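Local structure of peptidyl-prolyl cis-trans isomerase (Hirschia baltica, 5EX2) at residues K7-Q11 with P228-V232; L59-K64 with G77-L83; V68-F72 with R175-L181; Q115-Y120 with T131-E135; F240-L244 with L256-P260. The protein probably catalyses the cis-trans isomerisation of peptide bonds preceding proline, as a periplasmic folding helper of the cyclophilin family. All coordinates share one frame; numbering follows the deposited sequence. Where two conformers were deposited one is given.

Contact 1 (K7-Q11 with P228-V232)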
# COMPACT_ATOMS: atom_id res chain seq x y z
N LYS A 7 -19.49 11.02 3.05
CA LYS A 7 -19.29 10.33 4.31
C LYS A 7 -20.59 9.66 4.75
O LYS A 7 -20.59 8.52 5.22
CB LYS A 7 -18.80 11.30 5.38
CG LYS A 7 -18.29 10.62 6.63
CD LYS A 7 -17.63 11.63 7.58
CE LYS A 7 -16.98 10.95 8.77
NZ LYS A 7 -16.51 11.93 9.78
N GLU A 8 -21.71 10.35 4.56
CA GLU A 8 -23.00 9.82 4.94
C GLU A 8 -23.29 8.51 4.19
O GLU A 8 -23.71 7.52 4.79
CB GLU A 8 -24.09 10.85 4.68
CG GLU A 8 -25.47 10.45 5.14
CD GLU A 8 -26.46 11.61 5.13
OE1 GLU A 8 -26.07 12.73 4.73
OE2 GLU A 8 -27.62 11.41 5.53
N SER A 9 -23.04 8.51 2.89
CA SER A 9 -23.35 7.33 2.06
C SER A 9 -22.44 6.15 2.38
O SER A 9 -22.84 4.99 2.27
CB SER A 9 -23.25 7.69 0.58
OG SER A 9 -21.90 7.81 0.18
N VAL A 10 -21.20 6.44 2.75
CA VAL A 10 -20.23 5.41 3.10
C VAL A 10 -20.55 4.82 4.48
O VAL A 10 -20.53 3.61 4.65
CB VAL A 10 -18.82 6.00 3.06
CG1 VAL A 10 -17.83 5.10 3.76
CG2 VAL A 10 -18.43 6.28 1.62
N GLN A 11 -20.85 5.67 5.47
CA GLN A 11 -21.16 5.18 6.81
C GLN A 11 -22.44 4.36 6.88
O GLN A 11 -22.57 3.46 7.72
CB GLN A 11 -21.26 6.34 7.78
CG GLN A 11 -19.93 6.96 8.08
CD GLN A 11 -20.01 8.07 9.10
OE1 GLN A 11 -21.02 8.76 9.21
NE2 GLN A 11 -18.94 8.24 9.87
N PRO A 228 -8.45 11.42 11.14
CA PRO A 228 -9.16 11.23 9.88
C PRO A 228 -9.80 9.86 9.87
O PRO A 228 -9.31 8.96 10.54
CB PRO A 228 -8.07 11.34 8.80
CG PRO A 228 -6.78 11.36 9.52
CD PRO A 228 -7.01 11.68 10.95
N GLU A 229 -10.89 9.72 9.14
CA GLU A 229 -11.61 8.46 9.05
C GLU A 229 -11.57 8.01 7.60
O GLU A 229 -12.00 8.74 6.70
CB GLU A 229 -13.04 8.60 9.56
CG GLU A 229 -13.12 8.99 11.05
CD GLU A 229 -14.52 9.31 11.58
OE1 GLU A 229 -15.53 8.92 10.96
OE2 GLU A 229 -14.59 9.96 12.64
N ALA A 230 -11.05 6.80 7.37
CA ALA A 230 -10.89 6.27 6.02
C ALA A 230 -11.74 5.04 5.80
O ALA A 230 -11.95 4.23 6.72
CB ALA A 230 -9.42 5.96 5.75
N TRP A 231 -12.23 4.91 4.59
CA TRP A 231 -12.99 3.74 4.18
C TRP A 231 -12.47 3.29 2.84
O TRP A 231 -12.05 4.11 2.02
CB TRP A 231 -14.50 4.03 4.09
CG TRP A 231 -15.26 4.02 5.39
CD1 TRP A 231 -15.96 2.97 5.94
CD2 TRP A 231 -15.46 5.13 6.26
NE1 TRP A 231 -16.56 3.36 7.12
CE2 TRP A 231 -16.26 4.68 7.34
CE3 TRP A 231 -15.02 6.45 6.25
CZ2 TRP A 231 -16.64 5.52 8.38
CZ3 TRP A 231 -15.39 7.28 7.28
CH2 TRP A 231 -16.19 6.81 8.34
N VAL A 232 -12.52 1.99 2.62
CA VAL A 232 -12.10 1.36 1.37
C VAL A 232 -13.26 0.52 0.90
O VAL A 232 -13.86 -0.21 1.68
CB VAL A 232 -10.84 0.50 1.56
CG1 VAL A 232 -10.46 -0.22 0.27
CG2 VAL A 232 -9.71 1.35 2.05
O HOH W 1 -18.08 9.67 12.00
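Val10 sets its CG1 methyl on one face of the Trp231 indole, 3.5 Å from the centroid of the five-membered ring and 21° off the ring normal, a CH-pi contact. The methyl sits off-centre, closest to Trp231 CG at 3.2 Å, and reaches the ring because CG1 is anti to the backbone N (chi1 165°). Farther along the indole, Gln11 brings its CG to 3.6 Å from Trp231 CZ2, its amide plane steeply inclined to the ring. The extended chain of Lys7 crosses Glu229 at about a right angle and ends in a long salt bridge, Lys7 NZ to Glu229 OE1 3.4 Å. Glu229 OE1 also accepts a hydrogen bond from water 1 at 2.9 Å, and this water accepts from Gln11 NE2 at 2.7 Å; OE1 is thus linked to Lys7 directly and to Gln11 through the water. Behind this layer the strand is held between Val20 and Arg18 along one edge and Phe264 and Val262 along the other, and Trp17 packs on both Val10 and Trp231. The arrangement is a short N-terminal helix lying across the central strand of a three-stranded antiparallel sheet, with an apolar centre and a polar, watery rim.

Contact 2 (L59-K64 with G77-L83)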
# COMPACT_ATOMS: atom_id res chain seq x y z
N LEU A 59 11.48 10.09 13.41
CA LEU A 59 12.67 10.26 12.59
C LEU A 59 12.43 10.39 11.10
O LEU A 59 13.32 10.79 10.36
CB LEU A 59 13.64 9.11 12.85
CG LEU A 59 14.26 9.13 14.24
CD1 LEU A 59 15.06 7.87 14.49
CD2 LEU A 59 15.14 10.39 14.47
N TYR A 60 11.24 10.05 10.62
CA TYR A 60 10.96 10.28 9.21
C TYR A 60 10.80 11.75 8.89
O TYR A 60 10.89 12.16 7.73
CB TYR A 60 9.69 9.57 8.77
CG TYR A 60 9.84 8.14 8.33
CD1 TYR A 60 10.96 7.70 7.62
CD2 TYR A 60 8.85 7.22 8.61
CE1 TYR A 60 11.06 6.36 7.20
CE2 TYR A 60 8.94 5.90 8.21
CZ TYR A 60 10.04 5.47 7.50
OH TYR A 60 10.10 4.15 7.10
N SER A 61 10.53 12.55 9.91
CA SER A 61 10.22 13.94 9.64
C SER A 61 11.44 14.63 9.08
O SER A 61 12.55 14.52 9.62
CB SER A 61 9.72 14.63 10.89
OG SER A 61 8.47 14.05 11.24
N GLY A 62 11.24 15.30 7.95
CA GLY A 62 12.34 15.97 7.27
C GLY A 62 13.14 15.13 6.30
O GLY A 62 14.05 15.63 5.67
N THR A 63 12.83 13.85 6.18
CA THR A 63 13.57 13.04 5.23
C THR A 63 13.18 13.41 3.80
O THR A 63 12.03 13.74 3.50
CB THR A 63 13.38 11.53 5.45
OG1 THR A 63 11.99 11.22 5.44
CG2 THR A 63 14.01 11.08 6.77
N LYS A 64 14.15 13.34 2.90
CA LYS A 64 13.95 13.78 1.54
C LYS A 64 13.33 12.69 0.69
O LYS A 64 13.44 11.51 1.01
CB LYS A 64 15.27 14.19 0.90
CG LYS A 64 16.04 15.23 1.67
CD LYS A 64 15.31 16.54 1.76
CE LYS A 64 16.19 17.62 2.40
NZ LYS A 64 17.44 17.86 1.62
N GLY A 77 12.75 8.34 2.98
CA GLY A 77 12.96 7.65 4.24
C GLY A 77 14.39 7.33 4.63
O GLY A 77 14.60 6.51 5.51
N ASP A 78 15.37 8.01 4.04
CA ASP A 78 16.76 7.79 4.42
C ASP A 78 17.04 8.66 5.63
O ASP A 78 17.47 9.81 5.50
CB ASP A 78 17.70 8.12 3.26
CG ASP A 78 19.14 7.79 3.57
OD1 ASP A 78 19.44 7.28 4.68
OD2 ASP A 78 19.99 8.05 2.69
N ILE A 79 16.79 8.10 6.80
CA ILE A 79 16.87 8.86 8.04
C ILE A 79 18.29 9.37 8.29
O ILE A 79 18.47 10.53 8.66
CB ILE A 79 16.39 8.00 9.22
CG1 ILE A 79 14.89 7.75 9.08
CG2 ILE A 79 16.73 8.66 10.56
CD1 ILE A 79 14.36 6.75 10.04
N ALA A 80 19.29 8.53 8.05
CA ALA A 80 20.66 8.94 8.35
C ALA A 80 21.05 10.21 7.60
O ALA A 80 21.75 11.07 8.13
CB ALA A 80 21.62 7.82 8.01
N ALA A 81 20.57 10.35 6.37
CA ALA A 81 20.97 11.46 5.52
C ALA A 81 20.57 12.82 6.10
O ALA A 81 21.29 13.81 5.93
CB ALA A 81 20.41 11.29 4.14
N THR A 82 19.41 12.88 6.77
CA THR A 82 18.96 14.16 7.32
C THR A 82 19.09 14.22 8.86
O THR A 82 19.30 15.31 9.41
CB THR A 82 17.50 14.46 6.89
OG1 THR A 82 16.69 13.29 7.05
CG2 THR A 82 17.45 14.88 5.43
N LEU A 83 19.09 13.08 9.55
CA LEU A 83 19.38 13.08 10.98
C LEU A 83 20.83 13.51 11.26
O LEU A 83 21.10 14.19 12.24
CB LEU A 83 19.12 11.70 11.59
CG LEU A 83 19.41 11.55 13.08
CD1 LEU A 83 18.52 12.46 13.93
CD2 LEU A 83 19.24 10.10 13.50
O HOH W 2 15.20 14.00 9.15
O HOH W 3 11.16 10.68 2.92
O HOH W 4 15.47 10.13 2.06
O HOH W 5 16.71 11.99 3.76
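A type II beta turn from Tyr60 to Thr63, leading into barrel strand 63-69, packs against helix 79-83 and the residues leading into it. Ile79, at the first turn of the helix, reaches back to the turn segment: its CD1 meets Leu59 CB at 3.7 Å, and its CG1 lies near the Tyr60 ring. Leu83, one helical turn on, touches Leu59 CD2 with its CD1. Tyr60 is held by a bond from OH to Asp169 O, while its CE1 comes within 3.7 Å of Gly77 CA; a CB on this glycine would crowd the ring. Thr63 turns OG1 back between its backbone N and carbonyl carbon (chi1 54°), from where it donates to Tyr60 O at 2.7 Å, in the carbonyl plane and on a lone pair. That oxygen also accepts from Thr63 N, so two bonds grip it and close the turn. The same torsion aims Thr63 CG2 at the helix, 3.5 Å from Thr82 OG1. Polar links between the segments run through water: water 3 accepts from Gly77 N at 2.8 Å and donates to Thr63 OG1 and Lys64 O, while waters 4 and 5 join Lys64 to Asp78. Together they tie the start of strand 63-69 of the cyclophilin barrel to a short helix.

Contact 3 (V68-F72 with R175-L181)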
# COMPACT_ATOMS: atom_id res chain seq x y z
N VAL A 68 13.73 9.80 -7.22
CA VAL A 68 12.40 9.84 -7.81
C VAL A 68 12.55 9.66 -9.31
O VAL A 68 13.27 10.42 -9.97
CB VAL A 68 11.70 11.17 -7.50
CG1 VAL A 68 10.32 11.22 -8.12
CG2 VAL A 68 11.61 11.38 -6.00
N ILE A 69 11.90 8.62 -9.82
CA ILE A 69 12.06 8.24 -11.21
C ILE A 69 10.68 8.25 -11.86
O ILE A 69 9.76 7.56 -11.40
CB ILE A 69 12.73 6.86 -11.32
CG1 ILE A 69 14.12 6.91 -10.68
CG2 ILE A 69 12.82 6.44 -12.77
CD1 ILE A 69 14.83 5.57 -10.62
N SER A 70 10.55 9.06 -12.90
CA SER A 70 9.29 9.19 -13.61
C SER A 70 8.85 7.85 -14.13
O SER A 70 9.66 7.08 -14.65
CB SER A 70 9.41 10.18 -14.76
OG SER A 70 8.13 10.42 -15.32
N GLY A 71 7.56 7.58 -13.99
CA GLY A 71 7.02 6.33 -14.48
C GLY A 71 7.41 5.12 -13.64
O GLY A 71 7.24 3.99 -14.10
N PHE A 72 7.93 5.33 -12.45
CA PHE A 72 8.42 4.25 -11.60
C PHE A 72 8.01 4.49 -10.15
O PHE A 72 6.96 4.03 -9.74
CB PHE A 72 9.95 4.14 -11.80
CG PHE A 72 10.61 3.03 -11.03
CD1 PHE A 72 9.90 1.92 -10.59
CD2 PHE A 72 11.96 3.09 -10.78
CE1 PHE A 72 10.54 0.91 -9.90
CE2 PHE A 72 12.59 2.11 -10.08
CZ PHE A 72 11.89 1.00 -9.64
N ARG A 175 4.59 4.99 -8.35
CA ARG A 175 3.95 5.96 -9.22
C ARG A 175 3.34 5.31 -10.45
O ARG A 175 2.43 5.87 -11.06
CB ARG A 175 4.94 7.04 -9.65
CG ARG A 175 5.36 7.94 -8.52
CD ARG A 175 6.61 8.75 -8.80
NE ARG A 175 6.60 9.63 -9.97
CZ ARG A 175 6.90 10.93 -9.94
NH1 ARG A 175 7.07 11.59 -8.79
NH2 ARG A 175 6.98 11.61 -11.08
N ASP A 176 3.82 4.13 -10.81
CA ASP A 176 3.35 3.41 -12.00
C ASP A 176 3.62 1.92 -11.80
O ASP A 176 4.51 1.53 -11.03
CB ASP A 176 4.04 3.92 -13.26
CG ASP A 176 3.44 3.33 -14.53
OD1 ASP A 176 2.29 3.67 -14.85
OD2 ASP A 176 4.12 2.52 -15.20
N GLU A 177 2.83 1.11 -12.48
CA GLU A 177 2.96 -0.34 -12.41
C GLU A 177 4.39 -0.77 -12.69
O GLU A 177 4.96 -0.41 -13.72
CB GLU A 177 2.01 -1.00 -13.40
CG GLU A 177 2.19 -2.53 -13.52
CD GLU A 177 1.28 -3.16 -14.57
OE1 GLU A 177 0.73 -2.41 -15.41
OE2 GLU A 177 1.11 -4.40 -14.57
N SER A 178 4.94 -1.56 -11.78
CA SER A 178 6.34 -1.98 -11.87
C SER A 178 6.50 -3.45 -11.48
O SER A 178 7.00 -3.76 -10.40
CB SER A 178 7.20 -1.10 -10.98
OG SER A 178 7.08 0.26 -11.36
N ARG A 179 6.06 -4.34 -12.36
CA ARG A 179 5.90 -5.74 -11.98
C ARG A 179 7.23 -6.46 -11.85
O ARG A 179 7.30 -7.54 -11.26
CB ARG A 179 5.00 -6.48 -12.98
CG ARG A 179 3.64 -5.83 -13.16
CD ARG A 179 2.84 -5.72 -11.86
NE ARG A 179 2.28 -7.01 -11.47
CZ ARG A 179 1.20 -7.54 -12.02
NH1 ARG A 179 0.54 -6.89 -12.97
NH2 ARG A 179 0.76 -8.72 -11.61
N PHE A 180 8.29 -5.85 -12.38
CA PHE A 180 9.64 -6.39 -12.22
C PHE A 180 10.11 -6.34 -10.77
O PHE A 180 11.08 -6.99 -10.42
CB PHE A 180 10.63 -5.63 -13.12
CG PHE A 180 10.50 -4.15 -13.03
CD1 PHE A 180 9.63 -3.46 -13.87
CD2 PHE A 180 11.23 -3.44 -12.10
CE1 PHE A 180 9.50 -2.09 -13.77
CE2 PHE A 180 11.11 -2.07 -12.01
CZ PHE A 180 10.23 -1.40 -12.85
N LEU A 181 9.40 -5.60 -9.91
CA LEU A 181 9.69 -5.61 -8.48
C LEU A 181 9.04 -6.75 -7.73
O LEU A 181 9.43 -7.07 -6.60
CB LEU A 181 9.23 -4.32 -7.82
CG LEU A 181 9.83 -3.03 -8.36
CD1 LEU A 181 9.25 -1.87 -7.57
CD2 LEU A 181 11.34 -3.03 -8.29
O HOH W 6 7.86 1.31 -13.80
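Phe72 pushes CE1 against the Phe180 ring, 3.7 Å from Phe180 CE2, the two rings meeting obliquely with planes at 48° and centroids 5.5 Å apart. Both belong to loops at one end of the cyclophilin beta-barrel: residues 68-72 lead out of strand 63-69, while the loop segment 175-181 comes after strand 171-174 and finishes in a 3-10 turn. With CG anti to its backbone N (chi1 -178°), the Phe72 ring reaches the far loop although its CB points away from it. Leu181 CD1 touches Phe72 CE1 at the ring edge, and Ser178 OG also lies near the ring plane, 3.4 Å from Phe72 CD1. That hydroxyl donates to Asp176 O within its own loop and accepts from water 6, which also donates to Gly71 O, so one water ties the two loops together. The backbones join directly where Arg175 N donates to Phe72 O at 2.9 Å, tilted 32° from the carbonyl plane; Asp176 N adds a weak bond to the same oxygen. At the other end, the Arg175 side chain bends at chi3 and lays its guanidinium beside Val68 of strand 63-69; its NH1 donates to Leu201 O, outside both segments. Its NE is buried here without a hydrogen-bonding partner, while one guanidinium face is covered by Val68, whose CG1 methyl stands 3.3 Å from Arg175 NH1.

Contact 4 (Q115-Y120 with T131-E135). With MG (magnesium ion), chain C.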
# COMPACT_ATOMS: atom_id res chain seq x y z
N GLN A 115 -10.28 -19.87 -15.05
CA GLN A 115 -8.85 -19.58 -15.04
C GLN A 115 -8.08 -20.64 -15.81
O GLN A 115 -8.45 -21.81 -15.78
CB GLN A 115 -8.34 -19.52 -13.61
CG GLN A 115 -8.90 -18.34 -12.85
CD GLN A 115 -8.69 -18.43 -11.36
OE1 GLN A 115 -8.34 -19.48 -10.82
NE2 GLN A 115 -8.88 -17.31 -10.68
N THR A 116 -7.01 -20.22 -16.50
CA THR A 116 -6.15 -21.15 -17.24
C THR A 116 -4.66 -20.86 -17.06
O THR A 116 -3.85 -21.46 -17.74
CB THR A 116 -6.45 -21.14 -18.75
OG1 THR A 116 -6.24 -19.83 -19.28
CG2 THR A 116 -7.87 -21.59 -19.04
N LYS A 117 -4.29 -19.93 -16.19
CA LYS A 117 -2.87 -19.57 -16.04
C LYS A 117 -2.29 -20.06 -14.72
O LYS A 117 -3.03 -20.52 -13.83
CB LYS A 117 -2.67 -18.06 -16.19
CG LYS A 117 -2.93 -17.54 -17.61
CD LYS A 117 -2.55 -16.06 -17.74
CE LYS A 117 -2.92 -15.50 -19.11
NZ LYS A 117 -2.08 -16.07 -20.21
N SER A 118 -0.97 -19.96 -14.58
CA SER A 118 -0.30 -20.42 -13.38
C SER A 118 -0.54 -19.46 -12.24
O SER A 118 -0.38 -19.81 -11.07
CB SER A 118 1.20 -20.56 -13.61
OG SER A 118 1.45 -21.62 -14.52
N GLN A 119 -0.89 -18.23 -12.59
CA GLN A 119 -1.13 -17.19 -11.60
C GLN A 119 -2.35 -16.39 -11.99
O GLN A 119 -2.75 -16.39 -13.14
CB GLN A 119 0.09 -16.27 -11.47
CG GLN A 119 1.28 -16.98 -10.87
CD GLN A 119 2.60 -16.25 -10.97
OE1 GLN A 119 3.63 -16.83 -10.67
NE2 GLN A 119 2.58 -14.97 -11.37
N TYR A 120 -2.94 -15.69 -11.03
CA TYR A 120 -3.98 -14.73 -11.35
C TYR A 120 -3.87 -13.62 -10.34
O TYR A 120 -3.17 -13.75 -9.33
CB TYR A 120 -5.38 -15.37 -11.35
CG TYR A 120 -5.89 -15.78 -10.00
CD1 TYR A 120 -5.60 -17.03 -9.46
CD2 TYR A 120 -6.71 -14.93 -9.27
CE1 TYR A 120 -6.10 -17.39 -8.21
CE2 TYR A 120 -7.20 -15.28 -8.02
CZ TYR A 120 -6.89 -16.50 -7.49
OH TYR A 120 -7.39 -16.85 -6.25
N THR A 131 -1.29 -14.30 -7.15
CA THR A 131 -1.21 -15.55 -6.44
C THR A 131 -0.96 -16.72 -7.34
O THR A 131 -1.37 -16.71 -8.49
CB THR A 131 -2.51 -15.79 -5.66
OG1 THR A 131 -2.38 -16.91 -4.79
CG2 THR A 131 -3.73 -15.96 -6.58
N ARG A 132 -0.28 -17.71 -6.79
CA ARG A 132 -0.28 -19.05 -7.36
C ARG A 132 -1.69 -19.62 -7.18
O ARG A 132 -2.50 -19.11 -6.40
CB ARG A 132 0.79 -19.92 -6.70
CG ARG A 132 2.18 -19.31 -6.76
CD ARG A 132 2.68 -19.16 -8.18
NE ARG A 132 2.99 -20.45 -8.78
CZ ARG A 132 3.47 -20.61 -10.00
NH1 ARG A 132 3.72 -19.55 -10.77
NH2 ARG A 132 3.72 -21.83 -10.45
N GLN A 133 -2.01 -20.65 -7.94
CA GLN A 133 -3.38 -21.13 -7.97
C GLN A 133 -3.83 -21.74 -6.65
O GLN A 133 -3.11 -22.50 -6.02
CB GLN A 133 -3.53 -22.15 -9.10
CG GLN A 133 -3.58 -21.48 -10.45
CD GLN A 133 -4.82 -20.66 -10.67
OE1 GLN A 133 -5.78 -20.72 -9.88
NE2 GLN A 133 -4.83 -19.90 -11.74
N ASP A 134 -5.07 -21.43 -6.27
CA ASP A 134 -5.63 -21.87 -5.00
C ASP A 134 -5.67 -23.39 -4.87
O ASP A 134 -5.58 -23.93 -3.77
CB ASP A 134 -7.03 -21.29 -4.83
CG ASP A 134 -7.05 -19.80 -5.02
OD1 ASP A 134 -6.83 -19.06 -4.05
OD2 ASP A 134 -7.26 -19.35 -6.17
N GLU A 135 -5.79 -24.08 -6.00
CA GLU A 135 -5.85 -25.53 -6.00
C GLU A 135 -4.59 -26.16 -5.40
O GLU A 135 -4.61 -27.30 -4.95
CB GLU A 135 -6.08 -26.07 -7.43
CG GLU A 135 -7.47 -25.74 -8.03
CD GLU A 135 -7.61 -24.31 -8.56
OE1 GLU A 135 -6.60 -23.60 -8.70
OE2 GLU A 135 -8.76 -23.88 -8.84
MG MG C . -7.98 -21.63 -9.82
O HOH W 7 -0.03 -21.94 -9.58
O HOH W 8 -7.35 -22.65 -11.82
O HOH W 9 -10.16 -21.88 -10.50
O HOH W 10 -8.57 -20.46 -7.74
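Tyr120 is clamped between Thr131, whose CG2 lies over one ring face 3.5 Å from the centroid, and Gln115, whose NE2 lies over the centre of the other. This is the tight part of the contact, at the open end of the beta hairpin of strands 119-124 and 127-132, where Tyr120 and Thr131 form an antiparallel hydrogen-bonded pair. Tyr120 CG stands between the backbone N and the carbonyl carbon (chi1 70°), which lays the ring alongside Thr131 and takes OH on to Asp134 OD2. That bond is short, 2.5 Å, and uses the syn lone pair of a carboxylate whose other oxygen is in a salt bridge with Arg100. A leucine in place of Tyr120 would probably leave Asp134 OD2 without its hydroxyl partner and Gln115 NE2 without the ring beneath it. The rim is looser and wetter. Arg132 folds back at chi2 and chi3 so that NH1 donates to Gln119 OE1 at 2.7 Å, the acceptor lying in the guanidinium plane, and water 7 links Ser118 O to Gln133 N. The magnesium ion lies beyond Gln115 and Gln133, bound by these two, Glu135 and three waters. Gln133 works from both ends of its amide: NE2 donates to Lys117 O at 2.8 Å, which fixes the flip of the group and turns OE1 to the metal. Gln115 OE1 and Gln133 OE1 stand 3.0 Å apart, each 2.4 Å from the magnesium.

Contact 5 (F240-L244 with L256-P260)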
# COMPACT_ATOMS: atom_id res chain seq x y z
N PHE A 240 -18.44 -2.67 -5.96
CA PHE A 240 -17.20 -2.98 -6.62
C PHE A 240 -17.46 -3.80 -7.89
O PHE A 240 -16.75 -3.64 -8.87
CB PHE A 240 -16.22 -3.72 -5.71
CG PHE A 240 -14.82 -3.75 -6.26
CD1 PHE A 240 -14.07 -2.58 -6.30
CD2 PHE A 240 -14.26 -4.91 -6.77
CE1 PHE A 240 -12.79 -2.56 -6.82
CE2 PHE A 240 -12.98 -4.89 -7.28
CZ PHE A 240 -12.25 -3.72 -7.31
N SER A 241 -18.47 -4.66 -7.87
CA SER A 241 -18.86 -5.37 -9.08
C SER A 241 -19.22 -4.40 -10.21
O SER A 241 -18.85 -4.59 -11.37
CB SER A 241 -20.03 -6.28 -8.76
OG SER A 241 -20.41 -7.06 -9.87
N LEU A 242 -19.95 -3.34 -9.86
CA LEU A 242 -20.33 -2.33 -10.81
C LEU A 242 -19.12 -1.54 -11.30
O LEU A 242 -19.02 -1.19 -12.47
CB LEU A 242 -21.35 -1.38 -10.18
CG LEU A 242 -22.69 -2.04 -9.88
CD1 LEU A 242 -23.58 -1.12 -9.06
CD2 LEU A 242 -23.39 -2.44 -11.17
N PHE A 243 -18.21 -1.26 -10.38
CA PHE A 243 -16.96 -0.59 -10.72
C PHE A 243 -16.16 -1.39 -11.74
O PHE A 243 -15.73 -0.86 -12.76
CB PHE A 243 -16.18 -0.33 -9.43
CG PHE A 243 -14.75 0.09 -9.61
CD1 PHE A 243 -13.75 -0.87 -9.58
CD2 PHE A 243 -14.40 1.42 -9.73
CE1 PHE A 243 -12.42 -0.51 -9.72
CE2 PHE A 243 -13.06 1.79 -9.86
CZ PHE A 243 -12.08 0.82 -9.85
N LEU A 244 -16.00 -2.69 -11.51
CA LEU A 244 -15.29 -3.54 -12.45
C LEU A 244 -16.00 -3.58 -13.79
O LEU A 244 -15.38 -3.53 -14.84
CB LEU A 244 -15.15 -4.96 -11.91
CG LEU A 244 -14.23 -5.15 -10.72
CD1 LEU A 244 -14.31 -6.58 -10.24
CD2 LEU A 244 -12.81 -4.83 -11.10
N LEU A 256 -6.39 -1.48 -13.72
CA LEU A 256 -7.57 -0.87 -13.14
C LEU A 256 -7.15 0.31 -12.26
O LEU A 256 -6.01 0.37 -11.80
CB LEU A 256 -8.34 -1.88 -12.30
CG LEU A 256 -9.05 -2.97 -13.07
CD1 LEU A 256 -9.37 -4.14 -12.15
CD2 LEU A 256 -10.34 -2.42 -13.68
N PRO A 257 -8.07 1.23 -11.98
CA PRO A 257 -7.79 2.18 -10.92
C PRO A 257 -7.65 1.44 -9.61
O PRO A 257 -8.00 0.26 -9.51
CB PRO A 257 -9.02 3.09 -10.90
CG PRO A 257 -9.82 2.74 -12.12
CD PRO A 257 -9.45 1.35 -12.49
N GLN A 258 -7.17 2.11 -8.58
CA GLN A 258 -7.18 1.51 -7.27
C GLN A 258 -8.61 1.32 -6.80
O GLN A 258 -9.53 2.00 -7.26
CB GLN A 258 -6.44 2.37 -6.27
CG GLN A 258 -5.00 2.59 -6.60
CD GLN A 258 -4.24 3.02 -5.38
OE1 GLN A 258 -3.76 2.17 -4.61
NE2 GLN A 258 -4.17 4.31 -5.15
N THR A 259 -8.79 0.40 -5.87
CA THR A 259 -10.07 0.20 -5.23
C THR A 259 -10.54 1.54 -4.68
O THR A 259 -9.80 2.19 -3.98
CB THR A 259 -9.98 -0.81 -4.09
OG1 THR A 259 -9.64 -2.09 -4.62
CG2 THR A 259 -11.30 -0.89 -3.33
N PRO A 260 -11.78 1.95 -5.01
CA PRO A 260 -12.22 3.24 -4.49
C PRO A 260 -12.04 3.35 -2.99
O PRO A 260 -12.46 2.48 -2.23
CB PRO A 260 -13.69 3.27 -4.89
CG PRO A 260 -13.72 2.54 -6.19
CD PRO A 260 -12.76 1.39 -5.96
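Phe243 projects from its helix as a flat wedge into the hollow formed by the bent chain of 256-260, with Pro260 over one face and Pro257 at its tip. Pro260 places its CD 3.9 Å from the centroid of the Phe243 ring and only 11° off the normal, a CH-pi contact. Pro257 closes the far end, bringing CG to 3.7 Å from Phe243 CZ, and Gln258 O lies close to the same CZ. The ring gets this deep because CG is anti to the backbone N (chi1 168°), which carries the ring toward the 256-260 segment. An alanine at Phe243 is likely to open a gap between Pro257 and Pro260 and leave both proline rings without their aromatic partner. The contact joins helix 238-247 to the segment that returns from it to strand 261-264, the edge strand of the small three-stranded antiparallel sheet. One turn earlier on the helix, Phe240 offers its ring edge to Pro260 CD, 4.0 Å from CE1, so that Pro260 is in touch with both aromatic rings. Thr259 OG1 is near this ring too but has its hydrogen-bond partner in Asn235 ND2, and Phe123 meets Phe240 edge-to-face. At the other end of the groove two leucine branches meet at about a right angle, Leu244 CD2 lying 3.7 Å from Leu256 CD1.

Contacts 2 and 3 both use strand 63-69 of the eight-stranded cyclophilin barrel, contact 2 at its start and contact 3 at its end and in the loop that follows, with centres 22 Å apart. Contact 4 lies in the separate five-stranded sheet, its two segments falling in sequence between those of contact 3; nearest atoms of the two are about 7 Å apart. Contact 1 joins the chain's beginning to strand 229-233, so its span encloses contacts 2, 3 and 4. Contact 5 follows it in sequence, and the two touch where Val232 packs on Thr259. The chain's first helix and its last strands thus come together around the three-stranded sheet, about 33 Å from the metal-binding hairpin between the centres of contacts 1 and 4.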